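Local structure of predicted sugar phosphatases of the HAD superfamily (Cytophaga hutchinsonii, 2HX1) at residues A[12-17]-A[246-251]; A[26-31]-A[175-180]; A[37-42]-A[73-78]; A[215-218]-A[222-225]. The protein is a predicted sugar phosphatase of the HAD superfamily, probably a magnesium-dependent hydrolase that removes phosphate from sugar phosphates. One frame throughout, in Å; residues are numbered along the deposited sequence.

Interaction 1 (A[12-17]-A[246-251]); sequences PKYKCI and GLDTAL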
loop_
_atom_site.group_PDB
_atom_site.type_symbol
_atom_site.label_atom_id
_atom_site.label_comp_id
_atom_site.label_asym_id
_atom_site.label_seq_id
_atom_site.Cartn_x
_atom_site.Cartn_y
_atom_site.Cartn_z
ATOM N N PRO A 12 38.179 16.912 2.582
ATOM C CA PRO A 12 38.695 17.823 3.608
ATOM C C PRO A 12 37.683 18.376 4.589
ATOM O O PRO A 12 38.095 18.836 5.658
ATOM C CB PRO A 12 39.256 18.998 2.792
ATOM C CG PRO A 12 39.608 18.402 1.457
ATOM C CD PRO A 12 38.490 17.407 1.225
ATOM N N LYS A 13 36.392 18.357 4.258
ATOM C CA LYS A 13 35.379 18.888 5.171
ATOM C C LYS A 13 35.107 17.947 6.340
ATOM O O LYS A 13 34.424 18.331 7.302
ATOM C CB LYS A 13 34.031 19.119 4.478
ATOM C CG LYS A 13 34.000 19.901 3.149
ATOM C CD LYS A 13 32.529 19.925 2.567
ATOM N N TYR A 14 35.624 16.716 6.264
ATOM C CA TYR A 14 35.097 15.627 7.097
ATOM C C TYR A 14 36.145 14.907 7.912
ATOM O O TYR A 14 37.241 14.685 7.447
ATOM C CB TYR A 14 34.343 14.638 6.202
ATOM C CG TYR A 14 33.209 15.326 5.497
ATOM C CD1 TYR A 14 32.111 15.766 6.202
ATOM C CD2 TYR A 14 33.255 15.564 4.130
ATOM C CE1 TYR A 14 31.075 16.414 5.572
ATOM C CE2 TYR A 14 32.231 16.221 3.486
ATOM C CZ TYR A 14 31.140 16.654 4.212
ATOM O OH TYR A 14 30.106 17.305 3.566
ATOM N N LYS A 15 35.762 14.520 9.126
ATOM C CA LYS A 15 36.615 13.766 10.032
ATOM C C LYS A 15 36.434 12.252 9.885
ATOM O O LYS A 15 37.338 11.498 10.202
ATOM C CB LYS A 15 36.364 14.235 11.470
ATOM C CG LYS A 15 36.808 15.687 11.667
ATOM C CD LYS A 15 36.598 16.173 13.095
ATOM C CE LYS A 15 36.785 17.676 13.231
ATOM N NZ LYS A 15 36.178 18.244 14.511
ATOM N N CYS A 16 35.276 11.809 9.388
ATOM C CA CYS A 16 35.082 10.380 9.088
ATOM C C CYS A 16 34.136 10.195 7.930
ATOM O O CYS A 16 33.218 10.996 7.746
ATOM C CB CYS A 16 34.541 9.647 10.303
ATOM S SG CYS A 16 34.615 7.851 10.180
ATOM N N ILE A 17 34.401 9.174 7.113
ATOM C CA ILE A 17 33.507 8.794 6.029
ATOM C C ILE A 17 32.766 7.517 6.442
ATOM O O ILE A 17 33.370 6.591 6.997
ATOM C CB ILE A 17 34.290 8.555 4.673
ATOM C CG1 ILE A 17 35.338 9.644 4.438
ATOM C CG2 ILE A 17 33.346 8.511 3.471
ATOM C CD1 ILE A 17 34.728 11.040 4.260
ATOM N N GLY A 246 21.626 13.582 11.064
ATOM C CA GLY A 246 22.438 14.799 11.124
ATOM C C GLY A 246 23.731 14.717 10.335
ATOM O O GLY A 246 24.499 15.685 10.293
ATOM N N LEU A 247 23.981 13.580 9.690
ATOM C CA LEU A 247 25.226 13.423 8.918
ATOM C C LEU A 247 25.127 14.235 7.628
ATOM O O LEU A 247 24.033 14.500 7.146
ATOM C CB LEU A 247 25.489 11.951 8.589
ATOM C CG LEU A 247 25.500 10.949 9.749
ATOM C CD1 LEU A 247 25.722 9.524 9.227
ATOM C CD2 LEU A 247 26.583 11.352 10.766
ATOM N N ASP A 248 26.260 14.665 7.072
ATOM C CA ASP A 248 26.215 15.131 5.671
ATOM C C ASP A 248 26.115 13.855 4.857
ATOM O O ASP A 248 26.478 12.771 5.331
ATOM C CB ASP A 248 27.449 15.918 5.268
ATOM C CG ASP A 248 27.355 17.398 5.627
ATOM O OD1 ASP A 248 26.383 17.823 6.288
ATOM O OD2 ASP A 248 28.284 18.138 5.243
ATOM N N THR A 249 25.595 13.992 3.652
ATOM C CA THR A 249 25.412 12.889 2.755
ATOM C C THR A 249 25.902 13.185 1.328
ATOM O O THR A 249 25.693 14.269 0.792
ATOM C CB THR A 249 23.914 12.464 2.719
ATOM O OG1 THR A 249 23.100 13.581 2.315
ATOM C CG2 THR A 249 23.494 11.952 4.083
ATOM N N ALA A 250 26.490 12.174 0.704
ATOM C CA ALA A 250 26.890 12.262 -0.689
ATOM C C ALA A 250 26.246 11.130 -1.450
ATOM O O ALA A 250 26.479 9.950 -1.144
ATOM C CB ALA A 250 28.431 12.222 -0.833
ATOM N N LEU A 251 25.382 11.488 -2.388
ATOM C CA LEU A 251 24.826 10.547 -3.354
ATOM C C LEU A 251 25.857 10.271 -4.447
ATOM O O LEU A 251 26.286 11.195 -5.162
ATOM C CB LEU A 251 23.583 11.117 -4.043
ATOM C CG LEU A 251 22.932 10.122 -5.020
ATOM C CD1 LEU A 251 22.302 8.911 -4.275
ATOM C CD2 LEU A 251 21.905 10.789 -5.906
#
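Tyr14 and Asp248 make the closest backbone approach between 12-17 and 246-251, yet their CA atoms stand 9.0 Å apart, because strand 228-232 runs between strands 16-19 and 248-252 in the parallel sheet. The side chains bridge that gap by themselves. Tyr14 OH donates to Asp248 OD2 over 2.6 Å, using the anti lone pair of OD2, the one turned away from OD1. Carboxylate and ring planes are 78° apart, and OD2 sits at the ring edge, in plane, so that it also lies 3.3 Å from Tyr14 CE1. In both residues CG stands beside the backbone N and anti to the carbonyl carbon (chi1 -60° for Tyr14, -85° for Asp248), which turns the two groups toward each other. The sheet is the Rossmann-like core of the HAD fold, and the bond reaches past the intervening strand 228-232, whose Leu229 touches both side chains. His275, on the next strand outward, also hydrogen-bonds to Tyr14 OH, so the buried hydroxyl has two partners. One face of the tyrosine ring carries Lys13 CB, 3.5 Å above the plane. Just before Asp248, Gly246 closes helix 235-245 with a Schellman motif, and Leu247 O accepts from Lys94 of the second subunit.

Interaction 2 (A[26-31]-A[175-180]); sequences KTYNGL and LTKTDV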
loop_
_atom_site.group_PDB
_atom_site.type_symbol
_atom_site.label_atom_id
_atom_site.label_comp_id
_atom_site.label_asym_id
_atom_site.label_seq_id
_atom_site.Cartn_x
_atom_site.Cartn_y
_atom_site.Cartn_z
ATOM N N LYS A 26 31.530 -1.561 -4.608
ATOM C CA LYS A 26 31.518 -2.770 -5.420
ATOM C C LYS A 26 30.136 -2.980 -6.020
ATOM O O LYS A 26 29.165 -2.353 -5.584
ATOM C CB LYS A 26 31.958 -3.976 -4.583
ATOM C CG LYS A 26 31.060 -4.296 -3.401
ATOM C CD LYS A 26 31.605 -5.505 -2.640
ATOM C CE LYS A 26 30.714 -5.908 -1.487
ATOM N NZ LYS A 26 31.072 -7.247 -0.937
ATOM N N THR A 27 30.078 -3.848 -7.033
ATOM C CA THR A 27 28.862 -4.135 -7.804
ATOM C C THR A 27 28.813 -5.631 -8.090
ATOM O O THR A 27 29.575 -6.398 -7.491
ATOM C CB THR A 27 28.832 -3.403 -9.141
ATOM O OG1 THR A 27 29.997 -3.756 -9.917
ATOM C CG2 THR A 27 28.784 -1.912 -8.922
ATOM N N TYR A 28 27.911 -6.042 -8.976
ATOM C CA TYR A 28 27.742 -7.470 -9.300
ATOM C C TYR A 28 29.046 -8.155 -9.734
ATOM O O TYR A 28 29.308 -9.298 -9.351
ATOM C CB TYR A 28 26.667 -7.690 -10.368
ATOM C CG TYR A 28 26.843 -6.910 -11.636
ATOM C CD1 TYR A 28 26.352 -5.626 -11.752
ATOM C CD2 TYR A 28 27.480 -7.475 -12.734
ATOM C CE1 TYR A 28 26.495 -4.903 -12.933
ATOM C CE2 TYR A 28 27.635 -6.770 -13.929
ATOM C CZ TYR A 28 27.141 -5.482 -14.020
ATOM O OH TYR A 28 27.300 -4.771 -15.198
ATOM N N ASN A 29 29.875 -7.445 -10.492
ATOM C CA ASN A 29 31.124 -8.028 -10.968
ATOM C C ASN A 29 32.357 -7.584 -10.162
ATOM O O ASN A 29 33.422 -7.397 -10.721
ATOM C CB ASN A 29 31.302 -7.762 -12.473
ATOM C CG ASN A 29 31.183 -6.302 -12.820
ATOM O OD1 ASN A 29 31.358 -5.436 -11.962
ATOM N ND2 ASN A 29 30.855 -6.019 -14.074
ATOM N N GLY A 30 32.199 -7.405 -8.854
ATOM C CA GLY A 30 33.321 -7.105 -7.973
ATOM C C GLY A 30 33.541 -5.632 -7.667
ATOM O O GLY A 30 32.655 -4.806 -7.825
ATOM N N LEU A 31 34.743 -5.317 -7.207
ATOM C CA LEU A 31 35.126 -3.950 -6.833
ATOM C C LEU A 31 34.988 -2.987 -7.996
ATOM O O LEU A 31 35.282 -3.361 -9.140
ATOM C CB LEU A 31 36.597 -3.923 -6.370
ATOM C CG LEU A 31 36.999 -4.735 -5.150
ATOM C CD1 LEU A 31 38.519 -4.660 -4.904
ATOM C CD2 LEU A 31 36.196 -4.263 -3.946
ATOM N N LEU A 175 22.343 -8.555 -10.597
ATOM C CA LEU A 175 23.009 -9.849 -10.755
ATOM C C LEU A 175 23.974 -9.822 -11.950
ATOM O O LEU A 175 25.107 -10.327 -11.895
ATOM C CB LEU A 175 21.952 -10.919 -10.964
ATOM C CG LEU A 175 22.371 -12.368 -10.734
ATOM C CD1 LEU A 175 23.028 -12.548 -9.352
ATOM C CD2 LEU A 175 21.153 -13.312 -10.905
ATOM N N THR A 176 23.503 -9.236 -13.033
ATOM C CA THR A 176 24.310 -8.992 -14.204
ATOM C C THR A 176 24.030 -7.564 -14.630
ATOM O O THR A 176 23.338 -6.831 -13.944
ATOM C CB THR A 176 23.942 -9.963 -15.373
ATOM O OG1 THR A 176 22.635 -9.648 -15.867
ATOM C CG2 THR A 176 23.982 -11.431 -14.915
ATOM N N LYS A 177 24.581 -7.179 -15.763
ATOM C CA LYS A 177 24.270 -5.900 -16.391
ATOM C C LYS A 177 22.792 -5.698 -16.711
ATOM O O LYS A 177 22.281 -4.573 -16.633
ATOM C CB LYS A 177 25.097 -5.734 -17.677
ATOM C CG LYS A 177 24.996 -4.327 -18.300
ATOM C CD LYS A 177 26.317 -3.888 -18.971
ATOM C CE LYS A 177 26.274 -2.424 -19.468
ATOM N NZ LYS A 177 27.623 -1.752 -19.459
ATOM N N THR A 178 22.100 -6.774 -17.071
ATOM C CA THR A 178 20.681 -6.680 -17.447
ATOM C C THR A 178 19.698 -7.170 -16.347
ATOM O O THR A 178 18.581 -6.663 -16.243
ATOM C CB THR A 178 20.415 -7.479 -18.751
ATOM O OG1 THR A 178 20.815 -8.841 -18.564
ATOM C CG2 THR A 178 21.214 -6.908 -19.925
ATOM N N ASP A 179 20.117 -8.151 -15.551
ATOM C CA ASP A 179 19.225 -8.858 -14.623
ATOM C C ASP A 179 19.419 -8.482 -13.140
ATOM O O ASP A 179 20.539 -8.171 -12.674
ATOM C CB ASP A 179 19.438 -10.359 -14.760
ATOM C CG ASP A 179 18.967 -10.899 -16.102
ATOM O OD1 ASP A 179 19.014 -10.170 -17.116
ATOM O OD2 ASP A 179 18.555 -12.073 -16.146
ATOM N N VAL A 180 18.318 -8.554 -12.406
ATOM C CA VAL A 180 18.353 -8.400 -10.959
ATOM C C VAL A 180 17.958 -9.737 -10.305
ATOM O O VAL A 180 17.536 -10.700 -10.978
ATOM C CB VAL A 180 17.392 -7.296 -10.444
ATOM C CG1 VAL A 180 17.602 -5.982 -11.184
ATOM C CG2 VAL A 180 15.941 -7.743 -10.562
#
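Tyr28 lays one face of its ring on the backbone of 175-180, with Thr176 C 3.7 Å above the ring plane and over its centre. The aromatic carbons therefore rest on the peptide joining Thr176 to Lys177, and Tyr28 CZ lies 3.5 Å from Lys177 N. At the far end of the ring, Tyr28 OH touches Lys177 CA at 3.4 Å, and Lys177 CB is 3.5 Å from the same oxygen, the lysine chain slanting past the ring, while at the near end Tyr28 CB meets Leu175 O at 3.4 Å. The ring is brought there by a chi1 of 54°, which sets CG between the backbone N and the carbonyl carbon. Tyr28 itself occupies a type I turn from Thr27 to Gly30, the tip of the two-stranded hairpin that forms the flap of HAD proteins. Opposite it, the loop is bonded within itself: Leu175 N and Thr176 N both donate to Asp179 O, and Thr176 OG1 accepts from Thr178 N and, at 2.9 Å, from Asp179 N, an ST turn and ST motif. Asp179 is further tied by a salt bridge to Lys159 of the third subunit. Pro174 adds to the tyrosine's surroundings. No hydrogen bond crosses between flap and loop, so this exposed junction lacks directional bonds, and the ring is held by van der Waals contact with the peptide.

Interaction 3 (A[37-42]-A[73-78]); sequences NTFDYL and FSITAD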
loop_
_atom_site.group_PDB
_atom_site.type_symbol
_atom_site.label_atom_id
_atom_site.label_comp_id
_atom_site.label_asym_id
_atom_site.label_seq_id
_atom_site.Cartn_x
_atom_site.Cartn_y
_atom_site.Cartn_z
ATOM N N ASN A 37 42.396 3.068 -4.728
ATOM C CA ASN A 37 43.021 4.388 -4.533
ATOM C C ASN A 37 42.283 5.238 -3.489
ATOM O O ASN A 37 42.911 5.960 -2.692
ATOM C CB ASN A 37 43.169 5.120 -5.871
ATOM C CG ASN A 37 44.036 4.326 -6.878
ATOM O OD1 ASN A 37 45.102 3.800 -6.523
ATOM N ND2 ASN A 37 43.573 4.224 -8.114
ATOM N N THR A 38 40.955 5.124 -3.443
ATOM C CA THR A 38 40.197 5.836 -2.420
ATOM C C THR A 38 40.704 5.459 -1.037
ATOM O O THR A 38 40.896 6.318 -0.169
ATOM C CB THR A 38 38.702 5.547 -2.494
ATOM O OG1 THR A 38 38.172 6.094 -3.705
ATOM C CG2 THR A 38 38.003 6.166 -1.320
ATOM N N PHE A 39 40.946 4.174 -0.827
ATOM C CA PHE A 39 41.372 3.715 0.496
ATOM C C PHE A 39 42.839 4.055 0.785
ATOM O O PHE A 39 43.193 4.455 1.885
ATOM C CB PHE A 39 41.024 2.223 0.662
ATOM C CG PHE A 39 39.558 1.994 0.798
ATOM C CD1 PHE A 39 38.912 2.358 1.962
ATOM C CD2 PHE A 39 38.806 1.513 -0.264
ATOM C CE1 PHE A 39 37.538 2.189 2.100
ATOM C CE2 PHE A 39 37.437 1.353 -0.133
ATOM C CZ PHE A 39 36.811 1.690 1.049
ATOM N N ASP A 40 43.683 3.908 -0.217
ATOM C CA ASP A 40 45.043 4.431 -0.141
ATOM C C ASP A 40 45.011 5.927 0.228
ATOM O O ASP A 40 45.728 6.394 1.121
ATOM C CB ASP A 40 45.726 4.237 -1.491
ATOM C CG ASP A 40 46.012 2.764 -1.792
ATOM O OD1 ASP A 40 46.140 1.980 -0.820
ATOM O OD2 ASP A 40 46.097 2.393 -2.991
ATOM N N TYR A 41 44.139 6.683 -0.434
ATOM C CA TYR A 41 44.079 8.126 -0.186
ATOM C C TYR A 41 43.728 8.427 1.262
ATOM O O TYR A 41 44.391 9.231 1.917
ATOM C CB TYR A 41 43.077 8.816 -1.113
ATOM C CG TYR A 41 43.046 10.322 -0.991
ATOM C CD1 TYR A 41 44.030 11.110 -1.569
ATOM C CD2 TYR A 41 42.009 10.967 -0.307
ATOM C CE1 TYR A 41 43.989 12.517 -1.461
ATOM C CE2 TYR A 41 41.961 12.347 -0.201
ATOM C CZ TYR A 41 42.952 13.118 -0.781
ATOM O OH TYR A 41 42.900 14.492 -0.673
ATOM N N LEU A 42 42.675 7.793 1.775
ATOM C CA LEU A 42 42.228 8.122 3.125
ATOM C C LEU A 42 43.323 7.779 4.158
ATOM O O LEU A 42 43.511 8.518 5.130
ATOM C CB LEU A 42 40.917 7.404 3.464
ATOM C CG LEU A 42 39.694 7.777 2.625
ATOM C CD1 LEU A 42 38.603 6.738 2.799
ATOM C CD2 LEU A 42 39.212 9.166 2.995
ATOM N N PHE A 73 43.013 -4.976 1.118
ATOM C CA PHE A 73 43.500 -5.488 2.382
ATOM C C PHE A 73 43.324 -4.541 3.552
ATOM O O PHE A 73 43.274 -4.991 4.693
ATOM C CB PHE A 73 44.961 -5.935 2.239
ATOM C CG PHE A 73 45.155 -6.967 1.168
ATOM C CD1 PHE A 73 44.608 -8.241 1.314
ATOM C CD2 PHE A 73 45.842 -6.667 -0.005
ATOM C CE1 PHE A 73 44.750 -9.208 0.316
ATOM C CE2 PHE A 73 46.005 -7.632 -1.015
ATOM C CZ PHE A 73 45.453 -8.912 -0.852
ATOM N N SER A 74 43.169 -3.247 3.284
ATOM C CA SER A 74 43.074 -2.284 4.369
ATOM C C SER A 74 41.732 -2.315 5.089
ATOM O O SER A 74 41.632 -1.806 6.200
ATOM C CB SER A 74 43.371 -0.867 3.858
ATOM O OG SER A 74 42.468 -0.472 2.840
ATOM N N ILE A 75 40.701 -2.884 4.475
ATOM C CA ILE A 75 39.401 -3.020 5.142
ATOM C C ILE A 75 39.506 -4.131 6.186
ATOM O O ILE A 75 39.684 -5.293 5.846
ATOM C CB ILE A 75 38.249 -3.377 4.167
ATOM C CG1 ILE A 75 38.264 -2.489 2.914
ATOM C CG2 ILE A 75 36.897 -3.261 4.869
ATOM C CD1 ILE A 75 37.785 -1.109 3.113
ATOM N N THR A 76 39.412 -3.755 7.453
ATOM C CA THR A 76 39.461 -4.687 8.564
ATOM C C THR A 76 38.053 -4.853 9.143
ATOM O O THR A 76 37.184 -4.008 8.914
ATOM C CB THR A 76 40.464 -4.179 9.657
ATOM O OG1 THR A 76 40.174 -2.822 10.003
ATOM C CG2 THR A 76 41.860 -4.195 9.138
ATOM N N ALA A 77 37.830 -5.944 9.883
ATOM C CA ALA A 77 36.512 -6.247 10.421
ATOM C C ALA A 77 36.037 -5.172 11.388
ATOM O O ALA A 77 34.839 -4.969 11.539
ATOM C CB ALA A 77 36.503 -7.635 11.103
ATOM N N ASP A 78 36.964 -4.497 12.062
ATOM C CA ASP A 78 36.598 -3.387 12.973
ATOM C C ASP A 78 36.018 -2.170 12.230
ATOM O O ASP A 78 35.376 -1.305 12.838
ATOM C CB ASP A 78 37.792 -2.967 13.865
ATOM C CG ASP A 78 38.913 -2.313 13.084
ATOM O OD1 ASP A 78 39.338 -2.900 12.080
ATOM O OD2 ASP A 78 39.368 -1.208 13.460
#
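Helix 35-44 and the loop that leads from helix 60-69 into strand 80-82 belong to two successive beta-alpha-beta units of the HAD core, and they meet where Ile75 sets its methyl end on the ring of Phe39. Ile75 CD1 lies 3.7 Å from the ring centroid and 21° off the normal, a CH-pi contact over the face. Ile75 CD1 is displaced toward the rim, 3.5 Å from Phe39 CE1. Ile75 CG1 stands beside its backbone N (chi1 -47°), and this, with the further bend at chi2, carries CD1 to the ring although the CB bond itself does not point at the helix. Ser74 adds a looser touch from its hydroxyl, with OG 3.8 Å from Phe39 CB. The phenylalanine ring is also packed edge-to-face with Tyr49 of strand 48-53, which the Ile75 side chain also touches. His68 NE2 hydrogen-bonds to Ile75 O, and Leu25 and Leu72 extend the apolar surroundings of the phenylalanine. Apolar residues from a helix and from the next connection gathering over a strand near one edge of the parallel sheet are typical of a Rossmann-like alpha/beta sandwich.

Interaction 4 (A[215-218]-A[222-225]); sequences DMLR and EISK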
loop_
_atom_site.group_PDB
_atom_site.type_symbol
_atom_site.label_atom_id
_atom_site.label_comp_id
_atom_site.label_asym_id
_atom_site.label_seq_id
_atom_site.Cartn_x
_atom_site.Cartn_y
_atom_site.Cartn_z
ATOM N N ASP A 215 29.645 7.221 18.391
ATOM C CA ASP A 215 30.107 7.097 19.773
ATOM C C ASP A 215 31.590 6.657 19.831
ATOM O O ASP A 215 32.341 7.145 20.655
ATOM C CB ASP A 215 29.236 6.082 20.531
ATOM C CG ASP A 215 29.574 6.018 21.990
ATOM O OD1 ASP A 215 29.512 7.080 22.657
ATOM O OD2 ASP A 215 29.906 4.912 22.466
HETATM N N MSE A 216 32.007 5.734 18.961
HETATM C CA MSE A 216 33.407 5.330 18.927
HETATM C C MSE A 216 34.302 6.493 18.534
HETATM O O MSE A 216 35.362 6.681 19.103
HETATM C CB MSE A 216 33.618 4.150 17.989
HETATM C CG MSE A 216 33.020 2.876 18.575
HETATM SE SE MSE A 216 33.546 1.307 17.625
HETATM C CE MSE A 216 35.508 1.142 18.309
ATOM N N LEU A 217 33.888 7.282 17.552
ATOM C CA LEU A 217 34.705 8.416 17.121
ATOM C C LEU A 217 34.820 9.438 18.251
ATOM O O LEU A 217 35.894 9.966 18.547
ATOM C CB LEU A 217 34.146 9.045 15.833
ATOM C CG LEU A 217 34.288 8.189 14.549
ATOM C CD1 LEU A 217 33.265 8.575 13.480
ATOM C CD2 LEU A 217 35.699 8.209 14.000
ATOM N N ARG A 218 33.714 9.686 18.924
ATOM C CA ARG A 218 33.709 10.621 20.020
ATOM C C ARG A 218 34.654 10.236 21.144
ATOM O O ARG A 218 35.123 11.141 21.863
ATOM C CB ARG A 218 32.287 10.825 20.564
ATOM C CG ARG A 218 31.474 11.793 19.725
ATOM C CD ARG A 218 30.094 12.074 20.344
ATOM N NE ARG A 218 30.154 12.986 21.497
ATOM C CZ ARG A 218 30.274 14.324 21.436
ATOM N NH1 ARG A 218 30.372 14.960 20.272
ATOM N NH2 ARG A 218 30.309 15.035 22.571
ATOM N N GLU A 222 37.350 15.196 18.907
ATOM C CA GLU A 222 36.245 16.138 18.811
ATOM C C GLU A 222 35.600 16.012 17.428
ATOM O O GLU A 222 36.210 16.257 16.407
ATOM C CB GLU A 222 36.680 17.595 19.035
ATOM C CG GLU A 222 35.499 18.554 19.103
ATOM C CD GLU A 222 35.897 20.026 19.043
ATOM O OE1 GLU A 222 36.969 20.356 18.475
ATOM O OE2 GLU A 222 35.111 20.862 19.559
ATOM N N ILE A 223 34.337 15.657 17.418
ATOM C CA ILE A 223 33.648 15.443 16.176
ATOM C C ILE A 223 32.179 15.734 16.360
ATOM O O ILE A 223 31.579 15.392 17.387
ATOM C CB ILE A 223 33.887 14.019 15.619
ATOM C CG1 ILE A 223 33.217 13.859 14.238
ATOM C CG2 ILE A 223 33.445 12.933 16.589
ATOM C CD1 ILE A 223 33.823 12.738 13.463
ATOM N N SER A 224 31.602 16.397 15.362
ATOM C CA SER A 224 30.162 16.597 15.328
ATOM C C SER A 224 29.607 15.793 14.139
ATOM O O SER A 224 30.372 15.333 13.277
ATOM C CB SER A 224 29.824 18.088 15.237
ATOM O OG SER A 224 30.121 18.605 13.965
ATOM N N LYS A 225 28.291 15.599 14.130
ATOM C CA LYS A 225 27.629 14.719 13.144
ATOM C C LYS A 225 27.757 15.237 11.699
ATOM O O LYS A 225 27.894 14.449 10.756
ATOM C CB LYS A 225 26.166 14.449 13.534
ATOM C CG LYS A 225 26.040 13.598 14.827
ATOM C CD LYS A 225 24.614 13.354 15.319
ATOM C CE LYS A 225 23.684 14.461 14.910
#
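Ile223 presses its CG2 methyl against the last turn of helix 208-218, where it meets Leu217 CB at 4.0 Å and Arg218 CG at 3.9 Å. The branch is aimed by chi1: CG1 lies anti to the backbone N (-176°), which leaves CG2 between N and the carbonyl carbon and pointing at the helix. CB is the Leu217 atom nearest this methyl; its CG stands beside the backbone N, anti to the carbonyl carbon, and the branch goes on toward Cys16. Arg218 behaves differently. Its aliphatic part starts beside the isoleucine and runs on extended through chi2, then bends at chi3 (76°), so that the guanidinium turns toward the loop backbone. There Ile223 O lies at the edge of the group, close to its plane and 3.2 Å from Arg218 NH1. Tyr214, one turn earlier in the helix, has weak hydrogen bonds to that same nitrogen and to Ile223 O. The hydrophobic part of the contact is thus buried while the charged end stays at the surface. Beneath it, Leu217 and Ile223 both rest on Ile228 of strand 228-232, and Leu217 reaches Tyr50 of strand 48-53, joining the helix and its exit loop to the core sheet.

How the interactions relate
Interactions 1, 3 and 4 belong to the core domain, whereas interaction 2 joins its flap to the loop 175-180. Interactions 1 and 4 are neighbours, their centres about 12 Å apart: Lys15 packs on Ile223 and probably hydrogen-bonds to Glu222 O, and Cys16 packs on Leu217. Interaction 3 meets interaction 1 through Leu42 and Ile17, linking helix 35-44 to strand 16-19. Interactions 2 and 4 lie on opposite sides of the chain's centre. Chemistry follows place: a tyrosine-carboxylate hydrogen bond reaching across a strand in interaction 1, methyl-to-ring and aliphatic contacts in the buried interactions 3 and 4, and a ring laid on exposed backbone in interaction 2.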